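Local structure of ubiquitin-activating enzyme E1-like (Saccharomyces cerevisiae, 3ONH) at residues Y35-L41 with I74-E80; Q47-F51 with E65-G69; C6-I10 with L106-P112. The protein pairs with AOS1 as the E1 ligase that activates SMT3 with ATP, this chain being its ubiquitin-fold domain, which binds Ubc9. One frame throughout, in Å; residues are numbered along the deposited sequence.

Contact 1. Residues Y35-L41 with I74-E80; sequences YPQDISL and ILFSDEE
Ser40 and Ser77 face each other as a hydrogen-bonded antiparallel pair. Ser40 N donates to Ser77 O at 2.9 Å. Ser77 N returns a bond to Ser40 O at 2.8 Å, in the carbonyl plane. Glu79 N donates to Asp38 O at 3.0 Å from above the carbonyl plane.

The aromatic contact lies on the sheet face that carries Ile39, Leu41, Phe76 and Asp78. The Phe76 ring turns its edge to one face of the Tyr35 ring, with centroids 5.0 Å apart and planes at 60°. Phe76 CD2 sits off-centre over that face. With CG anti to the backbone N (chi1 -162°), Phe76 reaches across to the 35-41 side. Leu41 CD1 lies at the ring's edge, and the Ile39 side chain runs at about a right angle to that of Phe76. Leu41 CD2 presses tightly on Ile74 CG2 (3.3 Å). Helix 22-33 covers this face, with Ile29 on Phe76 and Val26 on Leu41.

Polar side chains take over where strand 39-43 begins and strand 73-78 ends. Glu80 OE1 accepts from Asp38 N at 3.1 Å in a fairly straight bond (166°). Glu80 OE1 also lies 3.7 Å from Asp38 OD2, two like charges close together. A water donates to Glu79 O and, weakly, to Asp38 OD2. On the other face, the bent chain of Glu79 runs over Ser40, with OE2 near Ser40 CB. Pro36 CG packs on the Asp78 carboxylate, whose oxygens also accept bonds from Gly81 N and Arg86 N.

The contact is apolar on the face of Phe76 and Leu41 and acidic where the strands end. The closeness of Asp38 and Glu80 would probably raise the proton affinity of one carboxylate, while the bond from Asp38 N would probably offset part of the repulsion.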
ATOM      1  N   TYR A  35      -6.972  -1.747   8.637  1.00  9.51           N
ATOM      2  CA  TYR A  35      -8.000  -1.206   7.766  1.00  3.55           C
ATOM      3  C   TYR A  35      -9.097  -2.254   7.645  1.00  7.92           C
ATOM      4  O   TYR A  35      -8.894  -3.406   8.012  1.00 10.02           O
ATOM      5  CB  TYR A  35      -7.430  -0.863   6.389  1.00 13.16           C
ATOM      6  CG  TYR A  35      -6.577   0.378   6.377  1.00  3.83           C
ATOM      7  CD1 TYR A  35      -7.145   1.635   6.218  1.00 13.97           C
ATOM      8  CD2 TYR A  35      -5.201   0.292   6.503  1.00  8.60           C
ATOM      9  CE1 TYR A  35      -6.373   2.771   6.206  1.00  6.59           C
ATOM     10  CE2 TYR A  35      -4.417   1.426   6.490  1.00  7.82           C
ATOM     11  CZ  TYR A  35      -5.010   2.660   6.347  1.00  4.25           C
ATOM     12  OH  TYR A  35      -4.228   3.790   6.338  1.00 13.52           O
ATOM     13  N   PRO A  36     -10.272  -1.852   7.143  1.00 14.79           N
ATOM     14  CA  PRO A  36     -11.381  -2.789   6.938  1.00 11.22           C
ATOM     15  C   PRO A  36     -11.212  -3.558   5.633  1.00 11.32           C
ATOM     16  O   PRO A  36     -10.160  -3.477   5.008  1.00 20.59           O
ATOM     17  CB  PRO A  36     -12.599  -1.874   6.830  1.00 12.74           C
ATOM     18  CG  PRO A  36     -12.120  -0.503   7.224  1.00 33.29           C
ATOM     19  CD  PRO A  36     -10.680  -0.463   6.897  1.00 17.60           C
ATOM     20  N   GLN A  37     -12.240  -4.287   5.215  1.00  7.95           N
ATOM     21  CA  GLN A  37     -12.135  -5.053   3.981  1.00 22.04           C
ATOM     22  C   GLN A  37     -12.170  -4.167   2.746  1.00 11.00           C
ATOM     23  O   GLN A  37     -11.350  -4.313   1.848  1.00 23.02           O
ATOM     24  CB  GLN A  37     -13.227  -6.108   3.918  1.00 31.14           C
ATOM     25  CG  GLN A  37     -13.236  -6.979   5.141  1.00 40.90           C
ATOM     26  CD  GLN A  37     -11.831  -7.331   5.613  1.00 27.90           C
ATOM     27  OE1 GLN A  37     -11.280  -8.370   5.246  1.00 23.21           O
ATOM     28  NE2 GLN A  37     -11.248  -6.464   6.435  1.00 38.18           N
ATOM     29  N   ASP A  38     -13.122  -3.249   2.703  1.00  9.35           N
ATOM     30  CA  ASP A  38     -13.237  -2.337   1.578  1.00 19.47           C
ATOM     31  C   ASP A  38     -12.206  -1.231   1.682  1.00 18.63           C
ATOM     32  O   ASP A  38     -12.267  -0.400   2.584  1.00 14.67           O
ATOM     33  CB  ASP A  38     -14.626  -1.723   1.517  1.00  7.40           C
ATOM     34  CG  ASP A  38     -15.706  -2.738   1.236  1.00 23.88           C
ATOM     35  OD1 ASP A  38     -15.370  -3.852   0.789  1.00 32.74           O
ATOM     36  OD2 ASP A  38     -16.898  -2.415   1.457  1.00 21.08           O
ATOM     37  N   ILE A  39     -11.286  -1.208   0.726  1.00 10.02           N
ATOM     38  CA  ILE A  39     -10.145  -0.315   0.773  1.00  6.10           C
ATOM     39  C   ILE A  39      -9.890   0.327  -0.589  1.00 18.45           C
ATOM     40  O   ILE A  39     -10.453  -0.092  -1.604  1.00 11.76           O
ATOM     41  CB  ILE A  39      -8.894  -1.091   1.223  1.00 12.87           C
ATOM     42  CG1 ILE A  39      -8.318  -0.460   2.478  1.00 22.13           C
ATOM     43  CG2 ILE A  39      -7.876  -1.241   0.090  1.00 19.25           C
ATOM     44  CD1 ILE A  39      -9.270  -0.498   3.630  1.00 25.98           C
ATOM     45  N   SER A  40      -9.048   1.356  -0.595  1.00 23.20           N
ATOM     46  CA  SER A  40      -8.604   1.989  -1.832  1.00 20.44           C
ATOM     47  C   SER A  40      -7.088   2.098  -1.830  1.00  9.51           C
ATOM     48  O   SER A  40      -6.501   2.542  -0.850  1.00 13.80           O
ATOM     49  CB  SER A  40      -9.209   3.389  -1.967  1.00  8.58           C
ATOM     50  OG  SER A  40      -9.579   3.648  -3.307  1.00 43.87           O
ATOM     51  N   LEU A  41      -6.463   1.689  -2.930  1.00  6.76           N
ATOM     52  CA  LEU A  41      -5.018   1.815  -3.107  1.00  8.71           C
ATOM     53  C   LEU A  41      -4.727   2.612  -4.370  1.00  9.76           C
ATOM     54  O   LEU A  41      -5.015   2.174  -5.481  1.00 12.19           O
ATOM     55  CB  LEU A  41      -4.353   0.442  -3.180  1.00 10.75           C
ATOM     56  CG  LEU A  41      -2.829   0.398  -3.001  1.00 14.12           C
ATOM     57  CD1 LEU A  41      -2.370  -1.009  -2.670  1.00  7.74           C
ATOM     58  CD2 LEU A  41      -2.101   0.911  -4.232  1.00 20.50           C
ATOM     59  N   ILE A  74       2.322   5.449  -2.366  1.00 12.66           N
ATOM     60  CA  ILE A  74       1.018   4.808  -2.401  1.00  9.04           C
ATOM     61  C   ILE A  74       0.129   5.387  -1.320  1.00  7.37           C
ATOM     62  O   ILE A  74       0.571   5.587  -0.195  1.00  9.34           O
ATOM     63  CB  ILE A  74       1.142   3.291  -2.189  1.00 10.61           C
ATOM     64  CG1 ILE A  74       1.951   2.676  -3.324  1.00 13.87           C
ATOM     65  CG2 ILE A  74      -0.223   2.653  -2.123  1.00 45.90           C
ATOM     66  CD1 ILE A  74       1.523   3.156  -4.672  1.00 24.29           C
ATOM     67  N   LEU A  75      -1.122   5.678  -1.667  1.00 10.88           N
ATOM     68  CA  LEU A  75      -2.097   6.146  -0.693  1.00 14.18           C
ATOM     69  C   LEU A  75      -3.131   5.057  -0.438  1.00 17.04           C
ATOM     70  O   LEU A  75      -3.833   4.630  -1.348  1.00  9.98           O
ATOM     71  CB  LEU A  75      -2.789   7.420  -1.175  1.00  4.40           C
ATOM     72  CG  LEU A  75      -3.855   7.965  -0.234  1.00  7.05           C
ATOM     73  CD1 LEU A  75      -3.216   8.583   1.000  1.00 12.75           C
ATOM     74  CD2 LEU A  75      -4.710   8.982  -0.948  1.00 14.57           C
ATOM     75  N   PHE A  76      -3.229   4.617   0.808  1.00  7.11           N
ATOM     76  CA  PHE A  76      -4.058   3.478   1.156  1.00  4.01           C
ATOM     77  C   PHE A  76      -5.177   3.955   2.063  1.00  6.29           C
ATOM     78  O   PHE A  76      -4.915   4.411   3.175  1.00  9.50           O
ATOM     79  CB  PHE A  76      -3.202   2.446   1.880  1.00 11.44           C
ATOM     80  CG  PHE A  76      -3.795   1.073   1.908  1.00  8.77           C
ATOM     81  CD1 PHE A  76      -3.422   0.124   0.970  1.00 19.37           C
ATOM     82  CD2 PHE A  76      -4.711   0.722   2.880  1.00 13.00           C
ATOM     83  CE1 PHE A  76      -3.958  -1.151   0.996  1.00 10.66           C
ATOM     84  CE2 PHE A  76      -5.251  -0.548   2.912  1.00 10.91           C
ATOM     85  CZ  PHE A  76      -4.878  -1.486   1.967  1.00 24.23           C
ATOM     86  N   SER A  77      -6.416   3.855   1.586  1.00 10.20           N
ATOM     87  CA  SER A  77      -7.557   4.450   2.262  1.00  9.24           C
ATOM     88  C   SER A  77      -8.653   3.468   2.679  1.00  8.02           C
ATOM     89  O   SER A  77      -8.803   2.392   2.102  1.00 13.52           O
ATOM     90  CB  SER A  77      -8.185   5.528   1.376  1.00 13.50           C
ATOM     91  OG  SER A  77      -7.259   6.546   1.065  1.00 11.34           O
ATOM     92  N   ASP A  78      -9.428   3.888   3.677  1.00 12.02           N
ATOM     93  CA  ASP A  78     -10.588   3.157   4.191  1.00 20.00           C
ATOM     94  C   ASP A  78     -11.843   3.555   3.410  1.00 12.11           C
ATOM     95  O   ASP A  78     -12.220   4.727   3.375  1.00 15.73           O
ATOM     96  CB  ASP A  78     -10.740   3.464   5.696  1.00 14.70           C
ATOM     97  CG  ASP A  78     -12.090   3.034   6.280  1.00 35.37           C
ATOM     98  OD1 ASP A  78     -13.100   2.977   5.548  1.00 28.36           O
ATOM     99  OD2 ASP A  78     -12.142   2.778   7.504  1.00 15.87           O
ATOM    100  N   GLU A  79     -12.494   2.584   2.783  1.00 13.48           N
ATOM    101  CA  GLU A  79     -13.638   2.898   1.925  1.00  7.08           C
ATOM    102  C   GLU A  79     -14.955   2.343   2.445  1.00 29.43           C
ATOM    103  O   GLU A  79     -15.990   2.482   1.798  1.00 21.59           O
ATOM    104  CB  GLU A  79     -13.401   2.407   0.495  1.00 20.53           C
ATOM    105  CG  GLU A  79     -12.225   3.065  -0.206  1.00 13.95           C
ATOM    106  CD  GLU A  79     -12.446   4.546  -0.453  1.00 18.98           C
ATOM    107  OE1 GLU A  79     -13.614   4.984  -0.456  1.00 18.24           O
ATOM    108  OE2 GLU A  79     -11.450   5.274  -0.650  1.00 20.64           O
ATOM    109  N   GLU A  80     -14.917   1.705   3.607  1.00 23.93           N
ATOM    110  CA  GLU A  80     -16.141   1.251   4.247  1.00  9.17           C
ATOM    111  C   GLU A  80     -16.710   2.465   4.968  1.00 30.28           C
ATOM    112  O   GLU A  80     -17.914   2.719   4.939  1.00 50.04           O
ATOM    113  CB  GLU A  80     -15.850   0.112   5.221  1.00 14.19           C
ATOM    114  CG  GLU A  80     -16.967  -0.916   5.331  1.00 20.92           C
ATOM    115  CD  GLU A  80     -16.457  -2.352   5.332  1.00 30.45           C
ATOM    116  OE1 GLU A  80     -15.344  -2.594   4.822  1.00 32.88           O
ATOM    117  OE2 GLU A  80     -17.175  -3.247   5.834  1.00 40.59           O
TER
HETATM  118  O   HOH W   1     -17.900   0.616   0.497  1.00 32.34           O

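Contact 2. Residues Q47-F51 with E65-G69; sequences QRLLF and EINLG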
ATOM      1  N   GLN A  47      -1.584   9.673  -9.385  1.00 22.15           N
ATOM      2  CA  GLN A  47      -3.036   9.587  -9.212  1.00 12.76           C
ATOM      3  C   GLN A  47      -3.740   8.415  -9.916  1.00 23.85           C
ATOM      4  O   GLN A  47      -4.871   8.561 -10.376  1.00 42.71           O
ATOM      5  CB  GLN A  47      -3.700  10.911  -9.610  1.00 24.47           C
ATOM      6  CG  GLN A  47      -3.416  12.062  -8.656  1.00 27.75           C
ATOM      7  CD  GLN A  47      -4.121  11.909  -7.315  1.00 39.99           C
ATOM      8  OE1 GLN A  47      -3.535  12.155  -6.260  1.00 37.98           O
ATOM      9  NE2 GLN A  47      -5.386  11.498  -7.352  1.00 42.44           N
ATOM     10  N   ARG A  48      -3.089   7.256  -9.984  1.00  9.34           N
ATOM     11  CA  ARG A  48      -3.704   6.072 -10.577  1.00  6.60           C
ATOM     12  C   ARG A  48      -4.416   5.239  -9.518  1.00  8.64           C
ATOM     13  O   ARG A  48      -3.807   4.832  -8.534  1.00 13.69           O
ATOM     14  CB  ARG A  48      -2.648   5.211 -11.270  1.00  9.69           C
ATOM     15  CG  ARG A  48      -2.045   5.834 -12.517  1.00  9.31           C
ATOM     16  CD  ARG A  48      -0.976   4.935 -13.129  1.00 15.42           C
ATOM     17  NE  ARG A  48       0.062   4.604 -12.160  1.00 12.26           N
ATOM     18  CZ  ARG A  48       0.807   3.506 -12.197  1.00 10.21           C
ATOM     19  NH1 ARG A  48       0.654   2.609 -13.162  1.00 10.61           N
ATOM     20  NH2 ARG A  48       1.716   3.305 -11.255  1.00 15.38           N
ATOM     21  N   LEU A  49      -5.707   4.993  -9.708  1.00 11.34           N
ATOM     22  CA  LEU A  49      -6.426   4.075  -8.834  1.00  8.32           C
ATOM     23  C   LEU A  49      -6.027   2.671  -9.226  1.00 10.54           C
ATOM     24  O   LEU A  49      -6.401   2.177 -10.282  1.00 13.79           O
ATOM     25  CB  LEU A  49      -7.938   4.250  -8.946  1.00 13.74           C
ATOM     26  CG  LEU A  49      -8.766   3.389  -7.985  1.00 14.25           C
ATOM     27  CD1 LEU A  49      -8.181   3.410  -6.574  1.00  7.24           C
ATOM     28  CD2 LEU A  49     -10.217   3.844  -7.969  1.00 20.97           C
ATOM     29  N   LEU A  50      -5.250   2.034  -8.366  1.00 12.97           N
ATOM     30  CA  LEU A  50      -4.666   0.748  -8.692  1.00  8.03           C
ATOM     31  C   LEU A  50      -5.519  -0.408  -8.192  1.00  4.64           C
ATOM     32  O   LEU A  50      -5.471  -1.512  -8.734  1.00 10.28           O
ATOM     33  CB  LEU A  50      -3.256   0.679  -8.117  1.00 11.41           C
ATOM     34  CG  LEU A  50      -2.295   1.638  -8.821  1.00  7.81           C
ATOM     35  CD1 LEU A  50      -0.881   1.470  -8.295  1.00 10.21           C
ATOM     36  CD2 LEU A  50      -2.345   1.383 -10.305  1.00  5.52           C
ATOM     37  N   PHE A  51      -6.332  -0.138  -7.175  1.00 12.41           N
ATOM     38  CA  PHE A  51      -7.120  -1.187  -6.553  1.00  6.24           C
ATOM     39  C   PHE A  51      -8.142  -0.604  -5.615  1.00  7.92           C
ATOM     40  O   PHE A  51      -7.842   0.297  -4.840  1.00 19.53           O
ATOM     41  CB  PHE A  51      -6.191  -2.129  -5.781  1.00  9.75           C
ATOM     42  CG  PHE A  51      -6.898  -3.275  -5.123  1.00 19.93           C
ATOM     43  CD1 PHE A  51      -6.812  -4.555  -5.651  1.00 15.04           C
ATOM     44  CD2 PHE A  51      -7.643  -3.077  -3.974  1.00 12.09           C
ATOM     45  CE1 PHE A  51      -7.459  -5.615  -5.041  1.00 14.09           C
ATOM     46  CE2 PHE A  51      -8.295  -4.130  -3.364  1.00 20.03           C
ATOM     47  CZ  PHE A  51      -8.202  -5.402  -3.897  1.00 12.13           C
ATOM     48  N   GLU A  65       4.862  -4.829 -12.306  1.00  8.13           N
ATOM     49  CA  GLU A  65       4.020  -5.039 -13.479  1.00  6.71           C
ATOM     50  C   GLU A  65       2.934  -3.965 -13.602  1.00  7.08           C
ATOM     51  O   GLU A  65       2.458  -3.676 -14.701  1.00 15.06           O
ATOM     52  CB  GLU A  65       3.400  -6.438 -13.451  1.00  3.44           C
ATOM     53  CG  GLU A  65       4.318  -7.545 -13.954  1.00 11.49           C
ATOM     54  CD  GLU A  65       3.729  -8.934 -13.752  1.00 14.48           C
ATOM     55  OE1 GLU A  65       2.827  -9.085 -12.905  1.00 18.86           O
ATOM     56  OE2 GLU A  65       4.172  -9.878 -14.439  1.00 32.59           O
ATOM     57  N   ILE A  66       2.541  -3.375 -12.481  1.00 13.65           N
ATOM     58  CA  ILE A  66       1.610  -2.252 -12.518  1.00 11.45           C
ATOM     59  C   ILE A  66       2.360  -0.929 -12.406  1.00  7.10           C
ATOM     60  O   ILE A  66       1.780   0.109 -12.112  1.00  7.88           O
ATOM     61  CB  ILE A  66       0.552  -2.337 -11.412  1.00  5.61           C
ATOM     62  CG1 ILE A  66       1.218  -2.246 -10.046  1.00  7.20           C
ATOM     63  CG2 ILE A  66      -0.243  -3.620 -11.534  1.00  4.74           C
ATOM     64  CD1 ILE A  66       0.262  -2.443  -8.898  1.00  8.97           C
ATOM     65  N   ASN A  67       3.660  -0.989 -12.641  1.00 17.14           N
ATOM     66  CA  ASN A  67       4.488   0.195 -12.751  1.00 12.67           C
ATOM     67  C   ASN A  67       4.653   0.999 -11.472  1.00 12.13           C
ATOM     68  O   ASN A  67       4.568   2.227 -11.478  1.00 16.00           O
ATOM     69  CB  ASN A  67       3.985   1.090 -13.875  1.00  7.85           C
ATOM     70  CG  ASN A  67       5.083   1.456 -14.824  1.00 23.01           C
ATOM     71  OD1 ASN A  67       5.056   1.082 -15.994  1.00 66.05           O
ATOM     72  ND2 ASN A  67       6.084   2.161 -14.320  1.00 10.75           N
ATOM     73  N   LEU A  68       4.877   0.298 -10.374  1.00 12.54           N
ATOM     74  CA  LEU A  68       5.300   0.942  -9.147  1.00 12.20           C
ATOM     75  C   LEU A  68       6.792   0.709  -9.050  1.00 10.98           C
ATOM     76  O   LEU A  68       7.289  -0.290  -9.549  1.00 15.09           O
ATOM     77  CB  LEU A  68       4.598   0.320  -7.948  1.00 11.32           C
ATOM     78  CG  LEU A  68       3.085   0.490  -7.863  1.00 11.20           C
ATOM     79  CD1 LEU A  68       2.539  -0.350  -6.722  1.00 14.43           C
ATOM     80  CD2 LEU A  68       2.718   1.953  -7.689  1.00 13.43           C
ATOM     81  N   GLY A  69       7.514   1.628  -8.427  1.00  9.72           N
ATOM     82  CA  GLY A  69       8.945   1.449  -8.271  1.00  9.93           C
ATOM     83  C   GLY A  69       9.526   2.343  -7.198  1.00  5.93           C
ATOM     84  O   GLY A  69       8.796   2.954  -6.418  1.00 13.75           O
TER
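Arg48 reaches over to the backbone of the 65-69 loop and grips two carbonyls there. Arg48 NH1 donates to Ile66 O at 2.9 Å, with the oxygen near the edge of the guanidinium but tilted 20° out of its plane. Arg48 NH2 adds a weak bond to the same oxygen and another weak one to Asn67 O at 3.1 Å. The chain of Arg48 bends at chi3 (-55°), which brings the flat group round to the loop. Asp43 answers the charge with a salt bridge to Arg48 NH2, while Asn46 OD1 accepts a hydrogen bond from Arg48 NE. The guanidinium is therefore held from several directions. Leu50 CD2 lies over the centre of one of its faces.

Leu50 carries the apolar half of the contact. Its CD1 meets Leu68 CD2 at 3.7 Å, and the two side chains approach tip to tip. Ile66 joins them more loosely, its CD1 lying 4.1 Å from Leu50 CD1. Ile66 also packs on Leu22 of helix 22-33 and on Leu58.

Leu50 and Phe51 both face Leu41, so strand 48-52 carries a classic beta bulge. The contact ties the hairpin of strands 39-43 and 48-52 to the long connection that leads into strand 73-78. Such a hairpin, followed by a long connection to a strand beside its first arm, is found in ubiquitin-like folds.

Contact 3. Residues C6-I10 with L106-P112; sequences CRGVI and LPDVEVP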
ATOM      1  N   CYS A   6      -1.295   9.684   7.550  1.00 11.17           N
ATOM      2  CA  CYS A   6      -0.153   9.028   8.160  1.00  7.51           C
ATOM      3  C   CYS A   6       0.898   8.789   7.084  1.00  8.57           C
ATOM      4  O   CYS A   6       0.577   8.706   5.896  1.00 10.01           O
ATOM      5  CB  CYS A   6      -0.569   7.728   8.840  1.00  4.41           C
ATOM      6  SG  CYS A   6      -1.805   8.000  10.091  1.00 21.41           S
ATOM      7  N   ARG A   7       2.155   8.716   7.494  1.00  9.09           N
ATOM      8  CA  ARG A   7       3.235   8.543   6.538  1.00  5.24           C
ATOM      9  C   ARG A   7       4.265   7.548   7.037  1.00  8.97           C
ATOM     10  O   ARG A   7       4.545   7.476   8.231  1.00 13.20           O
ATOM     11  CB  ARG A   7       3.897   9.888   6.232  1.00  5.75           C
ATOM     12  CG  ARG A   7       2.961  10.900   5.590  1.00 11.11           C
ATOM     13  CD  ARG A   7       3.593  12.281   5.502  1.00 19.68           C
ATOM     14  NE  ARG A   7       2.663  13.269   4.962  1.00 14.26           N
ATOM     15  CZ  ARG A   7       2.315  13.329   3.683  1.00 19.14           C
ATOM     16  NH1 ARG A   7       2.818  12.463   2.815  1.00 32.30           N
ATOM     17  NH2 ARG A   7       1.465  14.257   3.270  1.00 21.76           N
ATOM     18  N   GLY A   8       4.817   6.782   6.111  1.00  4.62           N
ATOM     19  CA  GLY A   8       5.886   5.852   6.425  1.00  8.16           C
ATOM     20  C   GLY A   8       6.661   5.449   5.187  1.00  7.93           C
ATOM     21  O   GLY A   8       6.247   5.755   4.069  1.00 10.44           O
ATOM     22  N   VAL A   9       7.788   4.773   5.390  1.00  8.21           N
ATOM     23  CA  VAL A   9       8.576   4.220   4.304  1.00  7.38           C
ATOM     24  C   VAL A   9       8.500   2.699   4.320  1.00  8.65           C
ATOM     25  O   VAL A   9       8.708   2.068   5.355  1.00 10.10           O
ATOM     26  CB  VAL A   9      10.060   4.643   4.406  1.00  4.01           C
ATOM     27  CG1 VAL A   9      10.910   3.887   3.390  1.00  3.10           C
ATOM     28  CG2 VAL A   9      10.205   6.135   4.212  1.00  6.54           C
ATOM     29  N   ILE A  10       8.188   2.118   3.167  1.00  6.81           N
ATOM     30  CA  ILE A  10       8.307   0.679   2.980  1.00  9.25           C
ATOM     31  C   ILE A  10       9.690   0.364   2.437  1.00 18.88           C
ATOM     32  O   ILE A  10      10.090   0.899   1.406  1.00 12.32           O
ATOM     33  CB  ILE A  10       7.247   0.150   1.998  1.00 10.38           C
ATOM     34  CG1 ILE A  10       5.846   0.345   2.571  1.00  8.24           C
ATOM     35  CG2 ILE A  10       7.479  -1.310   1.703  1.00 10.34           C
ATOM     36  CD1 ILE A  10       4.734  -0.065   1.622  1.00 11.65           C
ATOM     37  N   LEU A 106       7.343  -3.269   6.175  1.00 17.72           N
ATOM     38  CA  LEU A 106       6.407  -2.170   6.367  1.00 13.70           C
ATOM     39  C   LEU A 106       6.739  -1.381   7.627  1.00 17.46           C
ATOM     40  O   LEU A 106       7.091  -1.948   8.655  1.00 17.01           O
ATOM     41  CB  LEU A 106       4.960  -2.671   6.438  1.00 12.34           C
ATOM     42  CG  LEU A 106       4.331  -3.270   5.176  1.00  9.85           C
ATOM     43  CD1 LEU A 106       2.815  -3.237   5.260  1.00 21.93           C
ATOM     44  CD2 LEU A 106       4.782  -2.531   3.950  1.00 30.47           C
ATOM     45  N   PRO A 107       6.608  -0.055   7.554  1.00  8.90           N
ATOM     46  CA  PRO A 107       6.927   0.798   8.699  1.00 14.27           C
ATOM     47  C   PRO A 107       5.964   0.612   9.872  1.00 30.77           C
ATOM     48  O   PRO A 107       4.752   0.450   9.683  1.00 14.51           O
ATOM     49  CB  PRO A 107       6.780   2.208   8.124  1.00 13.72           C
ATOM     50  CG  PRO A 107       5.826   2.050   6.988  1.00 12.78           C
ATOM     51  CD  PRO A 107       6.194   0.728   6.379  1.00  6.28           C
ATOM     52  N   ASP A 108       6.503   0.646  11.082  1.00 31.97           N
ATOM     53  CA  ASP A 108       5.657   0.669  12.266  1.00 12.89           C
ATOM     54  C   ASP A 108       5.173   2.086  12.527  1.00 20.36           C
ATOM     55  O   ASP A 108       5.887   2.906  13.100  1.00 24.40           O
ATOM     56  CB  ASP A 108       6.373   0.068  13.471  1.00 17.72           C
ATOM     57  CG  ASP A 108       6.380  -1.451  13.428  1.00 41.57           C
ATOM     58  OD1 ASP A 108       5.460  -2.060  14.013  1.00 38.82           O
ATOM     59  OD2 ASP A 108       7.281  -2.034  12.788  1.00 33.11           O
ATOM     60  N   VAL A 109       3.954   2.358  12.063  1.00 20.23           N
ATOM     61  CA  VAL A 109       3.339   3.677  12.144  1.00 12.15           C
ATOM     62  C   VAL A 109       2.041   3.598  12.945  1.00 23.56           C
ATOM     63  O   VAL A 109       1.381   2.561  12.973  1.00 33.33           O
ATOM     64  CB  VAL A 109       2.992   4.214  10.739  1.00 12.17           C
ATOM     65  CG1 VAL A 109       2.267   5.546  10.840  1.00 18.84           C
ATOM     66  CG2 VAL A 109       4.236   4.336   9.889  1.00 16.77           C
ATOM     67  N   GLU A 110       1.681   4.701  13.592  1.00 29.46           N
ATOM     68  CA  GLU A 110       0.434   4.777  14.340  1.00 35.15           C
ATOM     69  C   GLU A 110      -0.678   5.288  13.439  1.00 28.13           C
ATOM     70  O   GLU A 110      -0.633   6.434  12.990  1.00 16.76           O
ATOM     71  CB  GLU A 110       0.591   5.716  15.533  1.00 37.66           C
ATOM     72  CG  GLU A 110      -0.466   5.541  16.604  1.00 33.71           C
ATOM     73  CD  GLU A 110      -0.083   6.229  17.904  1.00 62.05           C
ATOM     74  OE1 GLU A 110      -0.164   7.478  17.962  1.00 56.82           O
ATOM     75  OE2 GLU A 110       0.307   5.522  18.862  1.00 56.53           O
ATOM     76  N   VAL A 111      -1.661   4.430  13.169  1.00 25.51           N
ATOM     77  CA  VAL A 111      -2.784   4.783  12.309  1.00 11.37           C
ATOM     78  C   VAL A 111      -4.067   4.690  13.096  1.00  9.49           C
ATOM     79  O   VAL A 111      -4.597   3.605  13.308  1.00 11.36           O
ATOM     80  CB  VAL A 111      -2.893   3.867  11.084  1.00  7.70           C
ATOM     81  CG1 VAL A 111      -4.016   4.334  10.197  1.00  8.02           C
ATOM     82  CG2 VAL A 111      -1.589   3.858  10.314  1.00 13.59           C
ATOM     83  N   PRO A 112      -4.582   5.840  13.529  1.00 14.32           N
ATOM     84  CA  PRO A 112      -5.740   5.886  14.414  1.00 19.15           C
ATOM     85  C   PRO A 112      -7.050   5.823  13.643  1.00 12.73           C
ATOM     86  O   PRO A 112      -7.059   6.048  12.435  1.00 15.39           O
ATOM     87  CB  PRO A 112      -5.620   7.265  15.073  1.00  9.92           C
ATOM     88  CG  PRO A 112      -4.506   8.012  14.301  1.00 13.56           C
ATOM     89  CD  PRO A 112      -4.153   7.186  13.113  1.00 28.00           C
TER
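Ile10 lies side by side with Leu106, both side chains pointing the same way. Ile10 CB is 4.1 Å from Leu106 CD2, and every later carbon comes closer to that methyl. Ile10 CG1 is tightly packed at 3.4 Å from Leu106 CD2 and meets Pro107 CD at 3.8 Å. Ile10 CG2 lies 3.7 Å from Leu106 CD2. Ile10 CG1 stands anti to the carbonyl carbon (chi1 -64°), and the chain extends to its tip, Ile10 CD1, 3.4 Å from Leu106 CD2. An alanine here would remove CG1, CG2 and CD1, which is likely to leave Leu106 CD2 without its close packing and open a gap beside Phe25 and Leu91.

Pro107 lies against the strand, its CD 3.0 Å from Val9 O. A side chain on Gly8 would run into Pro107 and Val109. At the far end, Cys6 SG packs on Pro112 CD at 3.9 Å.

The 106-112 loop runs nearly antiparallel to strand 6-12, yet no clear hydrogen bond joins the two. It continues from strand 104-105, which does pair with strand 6-12, and leads to strand 113-115. It is a loop packed along one strand of the mixed sheet in this ubiquitin-fold domain.

All three contacts reach the same mixed sheet. Contacts 1 and 2 share the hairpin, since Leu41 pairs by backbone with Leu50 and Phe51, and Ile74 packs on Leu68. Contact 3 meets contact 1 only lightly, through Tyr35 and Val111. It lies across the chain's centre from contact 2, with centres about 20 Å apart. Most residues touching in contact 2 are buried, though it covers the least surface and its polar bonds come from a partly exposed arginine. Contacts 1 and 3 are partly buried. Contact 1 is true strand pairing with a polar end. Contacts 2 and 3 each set a loop against a strand, contact 2 through arginine-to-carbonyl bonds and leucine packing, contact 3 through packing.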